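Local structure of upstream of N-ras, isoform A (Drosophila melanogaster, 4QQB) at residues Thr5-Ile10 with Ile21-Arg26. The protein binds RNA through its cold-shock domains, the first of which recognises the msl-2 3'-UTR, and regulates X-chromosome dosage compensation in both sexes. Residues are numbered along the deposited sequence; the frame is centred on the assembly and turned at random.
Sequences TRETGI and IQCCER
Thr8 and Glu25 meet because both first torsions place the outer group between backbone N and carbonyl carbon: chi1 of 71° sets Thr8 OG1 there, and chi1 of 62° does the same for Glu25 CG, whose chain then bends at chi2. The two side chains cross nearly at right angles, and Thr8 OG1 donates to Glu25 OE1 at 2.7 Å, almost along the carboxylate C-O axis. A weak bond from Thr8 N to the same OE1 (3.3 Å, 141°) adds a second donor. A valine here would remove the hydroxyl and is likely to leave the Glu25 carboxylate with just that weak bond from this strand, freer to swing away.

Glu7 runs past Glu25 in the opposite direction, its CB 3.7 Å from Glu25 CD, and reaches Arg26. There Glu7 OE2 lies over one guanidinium face, 3.0 Å from Arg26 NH2, so the salt bridge rests on charge and no N-H points at the oxygen. Backbone pairing continues alongside: Cys24 N bonds to Thr8 O at 2.8 Å, while Ile10 and Gln22 form an antiparallel hydrogen-bonded pair, Ile10 N reaching Gln22 O at 2.7 Å.

The contact thus joins the first two strands of the cold-shock OB-fold barrel, 7-14 and 18-23, as a hairpin; strand 49-56 flanks the former, with Phe52 touching Glu7, Ile21 and Cys23, and strand 29-33 flanks the latter.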
loop_
_atom_site.group_PDB
_atom_site.type_symbol
_atom_site.label_atom_id
_atom_site.label_comp_id
_atom_site.label_asym_id
_atom_site.label_seq_id
_atom_site.Cartn_x
_atom_site.Cartn_y
_atom_site.Cartn_z
ATOM N N THR E 5 -31.073 -5.407 12.715
ATOM C CA THR E 5 -31.868 -4.190 12.948
ATOM C C THR E 5 -31.610 -3.088 11.892
ATOM O O THR E 5 -30.754 -2.215 12.066
ATOM C CB THR E 5 -31.686 -3.663 14.400
ATOM O OG1 THR E 5 -32.327 -2.392 14.543
ATOM C CG2 THR E 5 -30.205 -3.544 14.805
ATOM N N ARG E 6 -32.380 -3.142 10.805
ATOM C CA ARG E 6 -32.212 -2.237 9.663
ATOM C C ARG E 6 -33.028 -0.953 9.830
ATOM O O ARG E 6 -34.098 -0.965 10.431
ATOM C CB ARG E 6 -32.642 -2.938 8.374
ATOM C CG ARG E 6 -31.976 -4.283 8.134
ATOM C CD ARG E 6 -30.744 -4.164 7.257
ATOM N NE ARG E 6 -31.096 -3.924 5.857
ATOM C CZ ARG E 6 -30.265 -4.063 4.821
ATOM N NH1 ARG E 6 -29.008 -4.454 5.001
ATOM N NH2 ARG E 6 -30.694 -3.814 3.590
ATOM N N GLU E 7 -32.513 0.153 9.296
ATOM C CA GLU E 7 -33.242 1.422 9.262
ATOM C C GLU E 7 -33.034 2.123 7.910
ATOM O O GLU E 7 -32.379 1.572 7.017
ATOM C CB GLU E 7 -32.857 2.316 10.453
ATOM C CG GLU E 7 -31.377 2.642 10.604
ATOM C CD GLU E 7 -31.135 3.870 11.479
ATOM O OE1 GLU E 7 -31.729 4.938 11.191
ATOM O OE2 GLU E 7 -30.347 3.775 12.447
ATOM N N THR E 8 -33.600 3.321 7.756
ATOM C CA THR E 8 -33.643 3.995 6.458
ATOM C C THR E 8 -33.023 5.391 6.474
ATOM O O THR E 8 -32.927 6.046 7.524
ATOM C CB THR E 8 -35.091 4.136 5.959
ATOM O OG1 THR E 8 -35.784 5.100 6.759
ATOM C CG2 THR E 8 -35.820 2.804 6.034
ATOM N N GLY E 9 -32.623 5.838 5.286
ATOM C CA GLY E 9 -32.008 7.154 5.111
ATOM C C GLY E 9 -31.914 7.586 3.655
ATOM O O GLY E 9 -32.212 6.809 2.740
ATOM N N ILE E 10 -31.498 8.834 3.448
ATOM C CA ILE E 10 -31.343 9.401 2.107
ATOM C C ILE E 10 -29.871 9.703 1.844
ATOM O O ILE E 10 -29.157 10.157 2.744
ATOM C CB ILE E 10 -32.120 10.733 1.946
ATOM C CG1 ILE E 10 -33.464 10.714 2.697
ATOM C CG2 ILE E 10 -32.317 11.063 0.468
ATOM C CD1 ILE E 10 -34.449 9.673 2.209
ATOM N N ILE E 21 -25.025 9.652 4.451
ATOM C CA ILE E 21 -26.439 9.330 4.476
ATOM C C ILE E 21 -27.140 10.090 5.593
ATOM O O ILE E 21 -26.711 10.016 6.745
ATOM C CB ILE E 21 -26.623 7.821 4.718
ATOM C CG1 ILE E 21 -26.327 7.048 3.434
ATOM C CG2 ILE E 21 -28.030 7.515 5.215
ATOM C CD1 ILE E 21 -26.251 5.547 3.627
ATOM N N GLN E 22 -28.213 10.809 5.263
ATOM C CA GLN E 22 -29.076 11.374 6.298
ATOM C C GLN E 22 -30.031 10.287 6.743
ATOM O O GLN E 22 -30.765 9.731 5.925
ATOM C CB GLN E 22 -29.850 12.612 5.825
ATOM C CG GLN E 22 -29.328 13.938 6.382
ATOM C CD GLN E 22 -29.325 14.018 7.904
ATOM O OE1 GLN E 22 -28.550 14.781 8.493
ATOM N NE2 GLN E 22 -30.183 13.227 8.548
ATOM N N CYS E 23 -29.995 9.973 8.036
ATOM C CA CYS E 23 -30.842 8.931 8.605
ATOM C C CYS E 23 -32.242 9.470 8.853
ATOM O O CYS E 23 -32.411 10.597 9.322
ATOM C CB CYS E 23 -30.251 8.416 9.917
ATOM S SG CYS E 23 -28.655 7.584 9.757
ATOM N N CYS E 24 -33.244 8.658 8.539
ATOM C CA CYS E 24 -34.632 9.078 8.686
ATOM C C CYS E 24 -35.092 8.924 10.125
ATOM O O CYS E 24 -35.490 9.902 10.758
ATOM C CB CYS E 24 -35.530 8.279 7.750
ATOM S SG CYS E 24 -35.154 8.580 6.010
ATOM N N GLU E 25 -35.011 7.700 10.642
ATOM C CA GLU E 25 -35.445 7.397 12.012
ATOM C C GLU E 25 -34.274 7.415 13.003
ATOM O O GLU E 25 -34.094 6.495 13.797
ATOM C CB GLU E 25 -36.202 6.064 12.048
ATOM C CG GLU E 25 -35.397 4.844 11.625
ATOM C CD GLU E 25 -36.069 4.069 10.509
ATOM O OE1 GLU E 25 -36.175 4.627 9.397
ATOM O OE2 GLU E 25 -36.481 2.909 10.736
ATOM N N ARG E 26 -33.514 8.506 12.958
ATOM C CA ARG E 26 -32.296 8.696 13.743
ATOM C C ARG E 26 -31.742 10.058 13.345
ATOM O O ARG E 26 -31.615 10.348 12.157
ATOM C CB ARG E 26 -31.274 7.594 13.424
ATOM C CG ARG E 26 -29.808 7.947 13.682
ATOM C CD ARG E 26 -29.280 7.446 15.019
ATOM N NE ARG E 26 -28.752 6.087 14.898
ATOM C CZ ARG E 26 -29.420 4.966 15.180
ATOM N NH1 ARG E 26 -30.671 4.996 15.629
ATOM N NH2 ARG E 26 -28.826 3.792 15.017
#